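PDB 3ZPJ: Ton_1535 from Thermococcus onnurineus, which is of unknown function but folds as an alpha-solenoid with a left-handed helical turn, a shape that in other proteins often serves to bind partner molecules. Local coordinates for residues E166-D170 against I199-K203; G169-S174 against G214-R219; M178-K182 against K203-K208; T209-V213 against E249-W253. One frame throughout, in Å; residues are numbered along the deposited sequence.

Contact 1: E166-D170 against I199-K203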
loop_
_atom_site.group_PDB
_atom_site.type_symbol
_atom_site.label_atom_id
_atom_site.label_comp_id
_atom_site.label_asym_id
_atom_site.label_seq_id
_atom_site.Cartn_x
_atom_site.Cartn_y
_atom_site.Cartn_z
ATOM N N GLU A 166 -0.537 5.978 7.449
ATOM C CA GLU A 166 0.658 5.330 6.931
ATOM C C GLU A 166 0.587 3.814 7.020
ATOM O O GLU A 166 0.921 3.114 6.061
ATOM C CB GLU A 166 1.929 5.860 7.609
ATOM C CG GLU A 166 3.211 5.298 6.984
ATOM C CD GLU A 166 4.476 5.654 7.751
ATOM O OE1 GLU A 166 4.374 6.260 8.841
ATOM O OE2 GLU A 166 5.579 5.316 7.258
ATOM N N LYS A 167 0.126 3.299 8.155
ATOM C CA LYS A 167 0.066 1.850 8.331
ATOM C C LYS A 167 -1.018 1.230 7.435
ATOM O O LYS A 167 -0.846 0.132 6.912
ATOM C CB LYS A 167 -0.121 1.468 9.804
ATOM C CG LYS A 167 -0.402 -0.019 10.053
ATOM C CD LYS A 167 0.848 -0.782 10.392
ATOM C CE LYS A 167 0.541 -2.254 10.721
ATOM N NZ LYS A 167 0.248 -2.550 12.158
ATOM N N ALA A 168 -2.116 1.945 7.245
ATOM C CA ALA A 168 -3.154 1.504 6.320
ATOM C C ALA A 168 -2.561 1.388 4.925
ATOM O O ALA A 168 -2.676 0.354 4.265
ATOM C CB ALA A 168 -4.318 2.489 6.321
ATOM N N GLY A 169 -1.917 2.466 4.493
ATOM C CA GLY A 169 -1.195 2.459 3.237
ATOM C C GLY A 169 -0.287 1.250 3.074
ATOM O O GLY A 169 -0.350 0.555 2.060
ATOM N N ASP A 170 0.543 0.986 4.079
ATOM C CA ASP A 170 1.455 -0.145 4.042
ATOM C C ASP A 170 0.750 -1.487 3.829
ATOM O O ASP A 170 1.371 -2.447 3.364
ATOM C CB ASP A 170 2.288 -0.219 5.323
ATOM C CG ASP A 170 3.357 0.856 5.389
ATOM O OD1 ASP A 170 3.739 1.419 4.333
ATOM O OD2 ASP A 170 3.813 1.137 6.510
ATOM N N ILE A 199 10.399 9.234 5.398
ATOM C CA ILE A 199 10.036 7.846 5.158
ATOM C C ILE A 199 8.780 7.721 4.288
ATOM O O ILE A 199 8.735 6.906 3.355
ATOM C CB ILE A 199 9.851 7.096 6.494
ATOM C CG1 ILE A 199 11.183 7.009 7.241
ATOM C CG2 ILE A 199 9.288 5.716 6.274
ATOM C CD1 ILE A 199 12.247 6.290 6.453
ATOM N N VAL A 200 7.764 8.536 4.566
ATOM C CA VAL A 200 6.546 8.442 3.781
ATOM C C VAL A 200 6.766 8.958 2.357
ATOM O O VAL A 200 6.182 8.440 1.410
ATOM C CB VAL A 200 5.337 9.163 4.435
ATOM C CG1 VAL A 200 4.104 9.101 3.505
ATOM C CG2 VAL A 200 5.000 8.535 5.761
ATOM N N GLU A 201 7.564 10.010 2.220
ATOM C CA GLU A 201 7.917 10.500 0.903
ATOM C C GLU A 201 8.563 9.344 0.099
ATOM O O GLU A 201 8.201 9.095 -1.043
ATOM C CB GLU A 201 8.859 11.694 1.048
ATOM C CG GLU A 201 9.527 12.190 -0.228
ATOM C CD GLU A 201 10.294 13.490 0.023
ATOM O OE1 GLU A 201 10.134 14.068 1.122
ATOM O OE2 GLU A 201 11.053 13.937 -0.859
ATOM N N LYS A 202 9.478 8.620 0.742
ATOM C CA LYS A 202 10.112 7.462 0.133
ATOM C C LYS A 202 9.101 6.350 -0.188
ATOM O O LYS A 202 9.176 5.750 -1.253
ATOM C CB LYS A 202 11.252 6.950 1.018
ATOM C CG LYS A 202 12.062 5.845 0.404
ATOM C CD LYS A 202 13.274 5.550 1.250
ATOM C CE LYS A 202 13.890 4.223 0.888
ATOM N NZ LYS A 202 14.912 3.824 1.897
ATOM N N LYS A 203 8.132 6.104 0.693
ATOM C CA LYS A 203 7.117 5.069 0.398
ATOM C C LYS A 203 6.231 5.460 -0.789
ATOM O O LYS A 203 5.622 4.608 -1.447
ATOM C CB LYS A 203 6.255 4.747 1.631
ATOM C CG LYS A 203 7.030 4.102 2.781
ATOM C CD LYS A 203 6.144 3.832 3.981
ATOM C CE LYS A 203 6.816 2.959 5.034
ATOM N NZ LYS A 203 6.038 2.923 6.336
#
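Lys203 NZ sits between two carboxylates presented one helical turn apart by residues 166-170. Its shorter salt bridge is to Glu166, NZ to OE2 at 2.6 Å; the ammonium meets this oxygen from above the carboxylate plane, 39° out of it. The second, from Lys203 NZ to Asp170 OD2 at 2.9 Å, uses the syn lone pair of that oxygen. Both acidic side chains run roughly perpendicular to the lysine, which reaches them fully stretched beyond CG and also lays its CD against Asp170 OD1 at 3.4 Å. That oxygen is hydrogen-bonded to Tyr181 OH, so Asp170 has a partner at each oxygen. With two acids sharing one lysine, the positive charge is likely to favour the ionised form of both. A methionine in place of Lys203 would probably leave Glu166 and Asp170 as neighbouring negative charges without their shared counter-ion. Outside the network, Glu166 is sent across by an extended chain with CG anti to the backbone N (chi1 -174°). Its carboxylate carbon CD then rests on the CG2 methyl of Val200 at 3.5 Å, while Ile199 CG2 only brushes OE2. The axes of the two segments lie 11.8 Å apart and 27° from parallel, too far for backbones to meet, so long side chains span the gap. Helix 174-190 fills in beside them, with Phe188 touching both Glu166 and Val200, and Leu223 of helix 216-223 lies against Lys203; the contact thus joins helices 151-170 and 194-209 across the helix that separates them in sequence.

Contact 2: G169-S174 against G214-R219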
loop_
_atom_site.group_PDB
_atom_site.type_symbol
_atom_site.label_atom_id
_atom_site.label_comp_id
_atom_site.label_asym_id
_atom_site.label_seq_id
_atom_site.Cartn_x
_atom_site.Cartn_y
_atom_site.Cartn_z
ATOM N N GLY A 169 -1.917 2.466 4.493
ATOM C CA GLY A 169 -1.195 2.459 3.237
ATOM C C GLY A 169 -0.287 1.250 3.074
ATOM O O GLY A 169 -0.350 0.555 2.060
ATOM N N ASP A 170 0.543 0.986 4.079
ATOM C CA ASP A 170 1.455 -0.145 4.042
ATOM C C ASP A 170 0.750 -1.487 3.829
ATOM O O ASP A 170 1.371 -2.447 3.364
ATOM C CB ASP A 170 2.288 -0.219 5.323
ATOM C CG ASP A 170 3.357 0.856 5.389
ATOM O OD1 ASP A 170 3.739 1.419 4.333
ATOM O OD2 ASP A 170 3.813 1.137 6.510
ATOM N N THR A 171 -0.531 -1.572 4.168
ATOM C CA THR A 171 -1.213 -2.860 4.048
ATOM C C THR A 171 -1.939 -2.978 2.731
ATOM O O THR A 171 -2.539 -4.008 2.464
ATOM C CB THR A 171 -2.239 -3.126 5.192
ATOM O OG1 THR A 171 -3.349 -2.232 5.060
ATOM C CG2 THR A 171 -1.592 -2.937 6.568
ATOM N N LEU A 172 -1.909 -1.916 1.924
ATOM C CA LEU A 172 -2.661 -1.877 0.671
ATOM C C LEU A 172 -1.778 -2.006 -0.556
ATOM O O LEU A 172 -0.581 -1.724 -0.505
ATOM C CB LEU A 172 -3.449 -0.572 0.575
ATOM C CG LEU A 172 -4.573 -0.455 1.598
ATOM C CD1 LEU A 172 -5.163 0.953 1.590
ATOM C CD2 LEU A 172 -5.655 -1.501 1.348
ATOM N N PRO A 173 -2.365 -2.444 -1.674
ATOM C CA PRO A 173 -1.612 -2.366 -2.927
ATOM C C PRO A 173 -1.406 -0.902 -3.338
ATOM O O PRO A 173 -2.180 -0.021 -2.911
ATOM C CB PRO A 173 -2.522 -3.093 -3.925
ATOM C CG PRO A 173 -3.911 -2.941 -3.350
ATOM C CD PRO A 173 -3.700 -3.041 -1.859
ATOM N N SER A 174 -0.381 -0.658 -4.157
ATOM C CA SER A 174 0.029 0.693 -4.554
ATOM C C SER A 174 -1.125 1.591 -5.000
ATOM O O SER A 174 -1.200 2.743 -4.581
ATOM C CB SER A 174 1.112 0.664 -5.658
ATOM O OG SER A 174 2.379 0.226 -5.170
ATOM N N GLY A 214 2.826 -3.755 -7.166
ATOM C CA GLY A 214 3.033 -3.225 -5.829
ATOM C C GLY A 214 2.207 -3.846 -4.710
ATOM O O GLY A 214 1.494 -3.144 -3.993
ATOM N N LEU A 215 2.277 -5.165 -4.569
ATOM C CA LEU A 215 1.641 -5.833 -3.446
ATOM C C LEU A 215 2.316 -5.372 -2.167
ATOM O O LEU A 215 3.524 -5.147 -2.143
ATOM C CB LEU A 215 1.738 -7.351 -3.575
ATOM C CG LEU A 215 0.971 -7.900 -4.780
ATOM C CD1 LEU A 215 1.022 -9.418 -4.779
ATOM C CD2 LEU A 215 -0.481 -7.398 -4.832
ATOM N N PRO A 216 1.532 -5.236 -1.091
ATOM C CA PRO A 216 2.076 -4.666 0.148
ATOM C C PRO A 216 3.302 -5.423 0.659
ATOM O O PRO A 216 4.223 -4.781 1.154
ATOM C CB PRO A 216 0.892 -4.724 1.133
ATOM C CG PRO A 216 -0.118 -5.637 0.507
ATOM C CD PRO A 216 0.110 -5.605 -0.981
ATOM N N GLN A 217 3.353 -6.741 0.483
ATOM C CA GLN A 217 4.496 -7.524 0.973
ATOM C C GLN A 217 5.732 -7.342 0.076
ATOM O O GLN A 217 6.875 -7.522 0.512
ATOM C CB GLN A 217 4.134 -9.010 1.100
ATOM C CG GLN A 217 3.787 -9.692 -0.215
ATOM C CD GLN A 217 2.290 -9.681 -0.545
ATOM O OE1 GLN A 217 1.566 -8.697 -0.299
ATOM N NE2 GLN A 217 1.825 -10.785 -1.122
ATOM N N ILE A 218 5.482 -6.978 -1.178
ATOM C CA ILE A 218 6.537 -6.658 -2.127
ATOM C C ILE A 218 7.125 -5.283 -1.793
ATOM O O ILE A 218 8.341 -5.131 -1.719
ATOM C CB ILE A 218 6.013 -6.727 -3.605
ATOM C CG1 ILE A 218 5.913 -8.183 -4.066
ATOM C CG2 ILE A 218 6.912 -5.968 -4.554
ATOM C CD1 ILE A 218 4.889 -8.406 -5.161
ATOM N N ARG A 219 6.273 -4.283 -1.584
ATOM C CA ARG A 219 6.786 -2.959 -1.239
ATOM C C ARG A 219 7.559 -3.032 0.067
ATOM O O ARG A 219 8.646 -2.443 0.172
ATOM C CB ARG A 219 5.681 -1.902 -1.194
ATOM C CG ARG A 219 4.933 -1.757 -2.518
ATOM C CD ARG A 219 4.310 -0.381 -2.656
ATOM N NE ARG A 219 3.707 0.066 -1.402
ATOM C CZ ARG A 219 2.549 -0.387 -0.932
ATOM N NH1 ARG A 219 1.885 -1.316 -1.617
ATOM N NH2 ARG A 219 2.058 0.076 0.224
HETATM O O HOH W 1 4.045 -2.351 2.408
#
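Arg219 reaches over to the turn that follows helix 151-170 and binds backbone carbonyls there, its chain bending at chi3 (-42°) to turn the guanidinium onto them. One nearly straight hydrogen bond runs from Arg219 NH1 to Leu172 O at 2.7 Å, with an angle of 161° at the hydrogen; the oxygen lies close to the guanidinium plane, and the donor in the carbonyl plane. NH2 adds weak bonds to Leu172 O and, at 3.1 Å, to Gly169 O, and NH1 a weak one to Gly214 O in its own segment. NH2 also bonds Tyr181 OH, so the guanidinium is held round its edge and fixed in rotation. A leucine in place of Arg219 would probably leave the carbonyls of Gly169 and Leu172 without these donors and the turn less firmly fixed. Between backbones, Ser174 N donates to Gly214 O at 3.1 Å, and Pro173 CA makes a CA-H...O contact with the same oxygen at 3.4 Å. One water bridges the two segments, donating to Asp170 O and to Pro216 O. The Pro216 ring packs against the backbone carbonyls of the turn, its CB 3.2 Å from Asp170 O and its CG 3.5 Å from Thr171 O. Ser174 OG lies 3.2 Å from Arg219 CD, but its main polar partner is Val210 O, with Ala207 O also near. A side chain on Gly214 would run into Ser174 OG. Pro173 and Leu215 each occupy an N-cap position, so two inter-helix turns of the alpha-solenoid, leading into helices 174-190 and 216-223, meet here loop to loop.

Contact 3: M178-K182 against K203-K208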
loop_
_atom_site.group_PDB
_atom_site.type_symbol
_atom_site.label_atom_id
_atom_site.label_comp_id
_atom_site.label_asym_id
_atom_site.label_seq_id
_atom_site.Cartn_x
_atom_site.Cartn_y
_atom_site.Cartn_z
ATOM N N MET A 178 -1.930 4.866 -2.301
ATOM C CA MET A 178 -1.426 6.199 -2.608
ATOM C C MET A 178 -2.128 7.329 -1.831
ATOM O O MET A 178 -1.470 8.192 -1.259
ATOM C CB MET A 178 -1.438 6.464 -4.134
ATOM C CG MET A 178 -0.368 7.474 -4.565
ATOM S SD MET A 178 1.333 6.818 -4.433
ATOM C CE MET A 178 1.181 5.531 -5.681
ATOM N N ASP A 179 -3.451 7.311 -1.782
ATOM C CA ASP A 179 -4.184 8.382 -1.104
ATOM C C ASP A 179 -3.897 8.469 0.410
ATOM O O ASP A 179 -3.867 9.555 0.981
ATOM C CB ASP A 179 -5.665 8.222 -1.365
ATOM C CG ASP A 179 -6.069 8.715 -2.744
ATOM O OD1 ASP A 179 -5.334 9.556 -3.299
ATOM O OD2 ASP A 179 -7.122 8.271 -3.260
ATOM N N PHE A 180 -3.667 7.320 1.034
ATOM C CA PHE A 180 -3.352 7.239 2.454
ATOM C C PHE A 180 -1.985 7.846 2.711
ATOM O O PHE A 180 -1.789 8.614 3.657
ATOM C CB PHE A 180 -3.382 5.778 2.921
ATOM C CG PHE A 180 -4.741 5.145 2.808
ATOM C CD1 PHE A 180 -5.184 4.634 1.595
ATOM C CD2 PHE A 180 -5.596 5.103 3.901
ATOM C CE1 PHE A 180 -6.445 4.081 1.472
ATOM C CE2 PHE A 180 -6.860 4.551 3.785
ATOM C CZ PHE A 180 -7.287 4.029 2.569
ATOM N N TYR A 181 -1.034 7.497 1.858
ATOM C CA TYR A 181 0.308 8.033 1.970
ATOM C C TYR A 181 0.371 9.556 1.772
ATOM O O TYR A 181 1.107 10.251 2.475
ATOM C CB TYR A 181 1.216 7.374 0.948
ATOM C CG TYR A 181 1.661 5.974 1.253
ATOM C CD1 TYR A 181 1.761 5.498 2.555
ATOM C CD2 TYR A 181 2.023 5.119 0.212
ATOM C CE1 TYR A 181 2.196 4.162 2.806
ATOM C CE2 TYR A 181 2.452 3.827 0.445
ATOM C CZ TYR A 181 2.539 3.344 1.725
ATOM O OH TYR A 181 2.988 2.046 1.882
ATOM N N LYS A 182 -0.390 10.077 0.821
ATOM C CA LYS A 182 -0.385 11.518 0.585
ATOM C C LYS A 182 -0.902 12.273 1.808
ATOM O O LYS A 182 -0.335 13.300 2.181
ATOM C CB LYS A 182 -1.238 11.889 -0.626
ATOM C CG LYS A 182 -0.978 11.085 -1.864
ATOM C CD LYS A 182 0.165 11.606 -2.687
ATOM C CE LYS A 182 0.047 11.062 -4.100
ATOM N NZ LYS A 182 -1.334 11.293 -4.612
ATOM N N LYS A 203 8.132 6.104 0.693
ATOM C CA LYS A 203 7.117 5.069 0.398
ATOM C C LYS A 203 6.231 5.460 -0.789
ATOM O O LYS A 203 5.622 4.608 -1.447
ATOM C CB LYS A 203 6.255 4.747 1.631
ATOM C CG LYS A 203 7.030 4.102 2.781
ATOM C CD LYS A 203 6.144 3.832 3.981
ATOM C CE LYS A 203 6.816 2.959 5.034
ATOM N NZ LYS A 203 6.038 2.923 6.336
ATOM N N ILE A 204 6.161 6.756 -1.069
ATOM C CA ILE A 204 5.374 7.228 -2.203
ATOM C C ILE A 204 6.123 7.020 -3.524
ATOM O O ILE A 204 5.526 6.569 -4.508
ATOM C CB ILE A 204 4.977 8.698 -2.033
ATOM C CG1 ILE A 204 3.925 8.825 -0.920
ATOM C CG2 ILE A 204 4.443 9.255 -3.348
ATOM C CD1 ILE A 204 3.689 10.261 -0.434
ATOM N N GLU A 205 7.428 7.313 -3.544
ATOM C CA GLU A 205 8.227 7.043 -4.752
ATOM C C GLU A 205 8.205 5.545 -5.021
ATOM O O GLU A 205 8.075 5.112 -6.149
ATOM C CB GLU A 205 9.687 7.478 -4.606
ATOM C CG GLU A 205 9.936 8.951 -4.342
ATOM C CD GLU A 205 11.435 9.262 -4.206
ATOM O OE1 GLU A 205 12.237 8.697 -4.986
ATOM O OE2 GLU A 205 11.812 10.049 -3.306
ATOM N N LEU A 206 8.323 4.758 -3.959
ATOM C CA LEU A 206 8.315 3.319 -4.098
ATOM C C LEU A 206 6.959 2.851 -4.622
ATOM O O LEU A 206 6.898 2.138 -5.611
ATOM C CB LEU A 206 8.675 2.649 -2.770
ATOM C CG LEU A 206 8.507 1.130 -2.668
ATOM C CD1 LEU A 206 9.136 0.398 -3.837
ATOM C CD2 LEU A 206 9.153 0.663 -1.369
ATOM N N ALA A 207 5.869 3.264 -3.981
ATOM C CA ALA A 207 4.564 2.849 -4.475
ATOM C C ALA A 207 4.357 3.277 -5.936
ATOM O O ALA A 207 3.752 2.551 -6.716
ATOM C CB ALA A 207 3.434 3.392 -3.596
ATOM N N LYS A 208 4.864 4.455 -6.294
ATOM C CA LYS A 208 4.724 4.967 -7.657
ATOM C C LYS A 208 5.574 4.189 -8.647
ATOM O O LYS A 208 5.165 3.980 -9.781
ATOM C CB LYS A 208 5.098 6.452 -7.736
ATOM C CG LYS A 208 3.937 7.397 -7.550
ATOM C CD LYS A 208 4.416 8.837 -7.402
ATOM C CE LYS A 208 3.285 9.739 -6.912
ATOM N NZ LYS A 208 3.766 11.122 -6.556
#
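Antiparallel neighbours in the helical array, helices 174-190 and 194-209 pack through Tyr181 and Met178 on one side and Lys203, Ile204 and Ala207 on the other. Lys203 CB lies over one face of the Tyr181 ring in a CH-pi contact, 4.2 Å from the centroid and 18° off the ring normal. The aliphatic chain of Lys203 runs at about a right angle to the tyrosine on its way out to the acids of helix 151-170. Ala207 CB comes to the ring's edge, 4.2 Å from Tyr181 CE2, and Ile204 CG1 presses on Tyr181 CB at 3.6 Å. This is the helical hairpin of an alpha-solenoid: consecutive helices, their axes here 10.2 Å apart and 163° from parallel, joined by a short turn. The buried Tyr181 hydroxyl leaves the interface toward its polar partners Asp170 and Arg219, on helices 151-170 and 216-223. Met178 folds at chi2 (70°) and again at chi3, which turns its CE back onto Ala207 CB at 3.7 Å and Lys208 CG at 3.8 Å, while its SD rests 4.1 Å from Ile204 CG2.

Contact 4: T209-V213 against E249-W253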
loop_
_atom_site.group_PDB
_atom_site.type_symbol
_atom_site.label_atom_id
_atom_site.label_comp_id
_atom_site.label_asym_id
_atom_site.label_seq_id
_atom_site.Cartn_x
_atom_site.Cartn_y
_atom_site.Cartn_z
ATOM N N THR A 209 6.756 3.768 -8.214
ATOM C CA THR A 209 7.706 3.087 -9.085
ATOM C C THR A 209 7.282 1.639 -9.292
ATOM O O THR A 209 7.257 1.138 -10.417
ATOM C CB THR A 209 9.112 3.071 -8.474
ATOM O OG1 THR A 209 9.487 4.401 -8.079
ATOM C CG2 THR A 209 10.122 2.517 -9.484
ATOM N N VAL A 210 6.972 0.959 -8.197
ATOM C CA VAL A 210 6.527 -0.430 -8.264
ATOM C C VAL A 210 5.014 -0.435 -8.026
ATOM O O VAL A 210 4.544 -0.569 -6.889
ATOM C CB VAL A 210 7.239 -1.277 -7.206
ATOM C CG1 VAL A 210 6.940 -2.742 -7.422
ATOM C CG2 VAL A 210 8.737 -1.053 -7.279
ATOM N N TYR A 211 4.271 -0.272 -9.118
ATOM C CA TYR A 211 2.858 0.060 -9.080
ATOM C C TYR A 211 1.992 -1.137 -9.430
ATOM O O TYR A 211 1.141 -1.539 -8.643
ATOM C CB TYR A 211 2.570 1.191 -10.073
ATOM C CG TYR A 211 1.203 1.819 -9.916
ATOM C CD1 TYR A 211 0.995 2.832 -8.994
ATOM C CD2 TYR A 211 0.120 1.412 -10.706
ATOM C CE1 TYR A 211 -0.244 3.423 -8.850
ATOM C CE2 TYR A 211 -1.138 2.002 -10.564
ATOM C CZ TYR A 211 -1.298 3.010 -9.622
ATOM O OH TYR A 211 -2.512 3.616 -9.433
ATOM N N ASP A 212 2.200 -1.691 -10.621
ATOM C CA ASP A 212 1.391 -2.810 -11.096
ATOM C C ASP A 212 1.571 -4.034 -10.209
ATOM O O ASP A 212 0.598 -4.701 -9.857
ATOM C CB ASP A 212 1.734 -3.151 -12.549
ATOM C CG ASP A 212 1.420 -2.007 -13.521
ATOM O OD1 ASP A 212 2.105 -0.960 -13.461
ATOM O OD2 ASP A 212 0.499 -2.160 -14.354
ATOM N N VAL A 213 2.814 -4.330 -9.842
ATOM C CA VAL A 213 3.060 -5.434 -8.923
ATOM C C VAL A 213 3.286 -4.955 -7.490
ATOM O O VAL A 213 3.851 -5.678 -6.679
ATOM C CB VAL A 213 4.274 -6.291 -9.339
ATOM C CG1 VAL A 213 4.079 -6.887 -10.732
ATOM C CG2 VAL A 213 5.537 -5.466 -9.273
ATOM N N GLU A 249 10.045 -2.643 -13.047
ATOM C CA GLU A 249 9.722 -1.672 -12.018
ATOM C C GLU A 249 10.670 -1.869 -10.839
ATOM O O GLU A 249 11.160 -0.908 -10.255
ATOM C CB GLU A 249 8.241 -1.791 -11.581
ATOM C CG GLU A 249 7.242 -1.425 -12.684
ATOM C CD GLU A 249 5.771 -1.416 -12.233
ATOM O OE1 GLU A 249 5.383 -2.259 -11.388
ATOM O OE2 GLU A 249 4.997 -0.574 -12.758
ATOM N N VAL A 250 10.954 -3.123 -10.508
ATOM C CA VAL A 250 11.851 -3.395 -9.402
ATOM C C VAL A 250 13.266 -2.939 -9.726
ATOM O O VAL A 250 13.929 -2.316 -8.897
ATOM C CB VAL A 250 11.826 -4.871 -8.993
ATOM C CG1 VAL A 250 13.080 -5.231 -8.210
ATOM C CG2 VAL A 250 10.603 -5.132 -8.152
ATOM N N ALA A 251 13.719 -3.218 -10.942
ATOM C CA ALA A 251 15.045 -2.776 -11.360
ATOM C C ALA A 251 15.122 -1.254 -11.231
ATOM O O ALA A 251 16.129 -0.706 -10.796
ATOM C CB ALA A 251 15.331 -3.208 -12.781
ATOM N N LEU A 252 14.039 -0.580 -11.591
ATOM C CA LEU A 252 14.003 0.872 -11.549
ATOM C C LEU A 252 14.115 1.379 -10.106
ATOM O O LEU A 252 14.775 2.377 -9.823
ATOM C CB LEU A 252 12.715 1.383 -12.205
ATOM C CG LEU A 252 12.608 2.891 -12.408
ATOM C CD1 LEU A 252 13.845 3.413 -13.143
ATOM C CD2 LEU A 252 11.343 3.209 -13.175
ATOM N N TRP A 253 13.471 0.688 -9.185
ATOM C CA TRP A 253 13.547 1.117 -7.797
ATOM C C TRP A 253 14.957 0.863 -7.251
ATOM O O TRP A 253 15.522 1.689 -6.534
ATOM C CB TRP A 253 12.480 0.441 -6.925
ATOM C CG TRP A 253 12.674 0.825 -5.508
ATOM C CD1 TRP A 253 13.219 0.066 -4.515
ATOM C CD2 TRP A 253 12.387 2.097 -4.932
ATOM N NE1 TRP A 253 13.274 0.783 -3.343
ATOM C CE2 TRP A 253 12.764 2.035 -3.574
ATOM C CE3 TRP A 253 11.824 3.282 -5.425
ATOM C CZ2 TRP A 253 12.611 3.114 -2.710
ATOM C CZ3 TRP A 253 11.686 4.350 -4.578
ATOM C CH2 TRP A 253 12.071 4.260 -3.228
#
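Glu249 OE1 accepts two backbone N-H groups of the loop 209-213: Tyr211 N at 3.2 Å, from well above the carboxylate plane (58° out of it), and more weakly Asp212 N at 3.3 Å. An extended chain beyond CG carries the carboxylate to these amides, and on the way Glu249 CB passes 3.3 Å from Thr209 O. The other oxygen, OE2, lies 3.0 Å from Asp212 OD1, a close pair of acceptors with carboxylate planes 54° apart; the mutual repulsion may be eased by His285 of helix 280-293, whose NE2 makes a weak hydrogen bond with OD1. Packing fills the rest. Thr209 CG2 sits 3.9 Å from Leu252 CG, while Thr209 OG1, hydrogen-bonded to Glu205 O of its own helix, comes to the edge of the Trp253 ring at 3.7 Å from CE3. Val210 CG2 meets Trp253 CB at 4.0 Å, the two side chains roughly perpendicular. Val210 is where the chain leaves helix 194-209, so a buried glutamate here holds the start of an inter-helix loop of the solenoid by its backbone amides, joining it to helix 240-256 beyond the intervening helices 216-223 and 227-237.

Overall arrangement
The four contacts occupy the middle of the solenoid, their centres 6 to 16 Å apart, and follow the chain from helix 151-170 to helix 240-256. Contacts 1 and 3 share Lys203 and helix 194-209, and their segments alternate along the chain; those of contacts 2 and 4 alternate too. Contacts 1 and 2 both start from the end of helix 151-170. Contact 3, a pairing of successive helices, falls within the span bridged by contact 2. Tyr181 OH connects contacts 1, 2 and 3, and Ser174 connects contacts 2 and 4. Contact 4 comes last, so the contacts tie helices 151-170, 174-190, 194-209, 216-223 and 240-256 together.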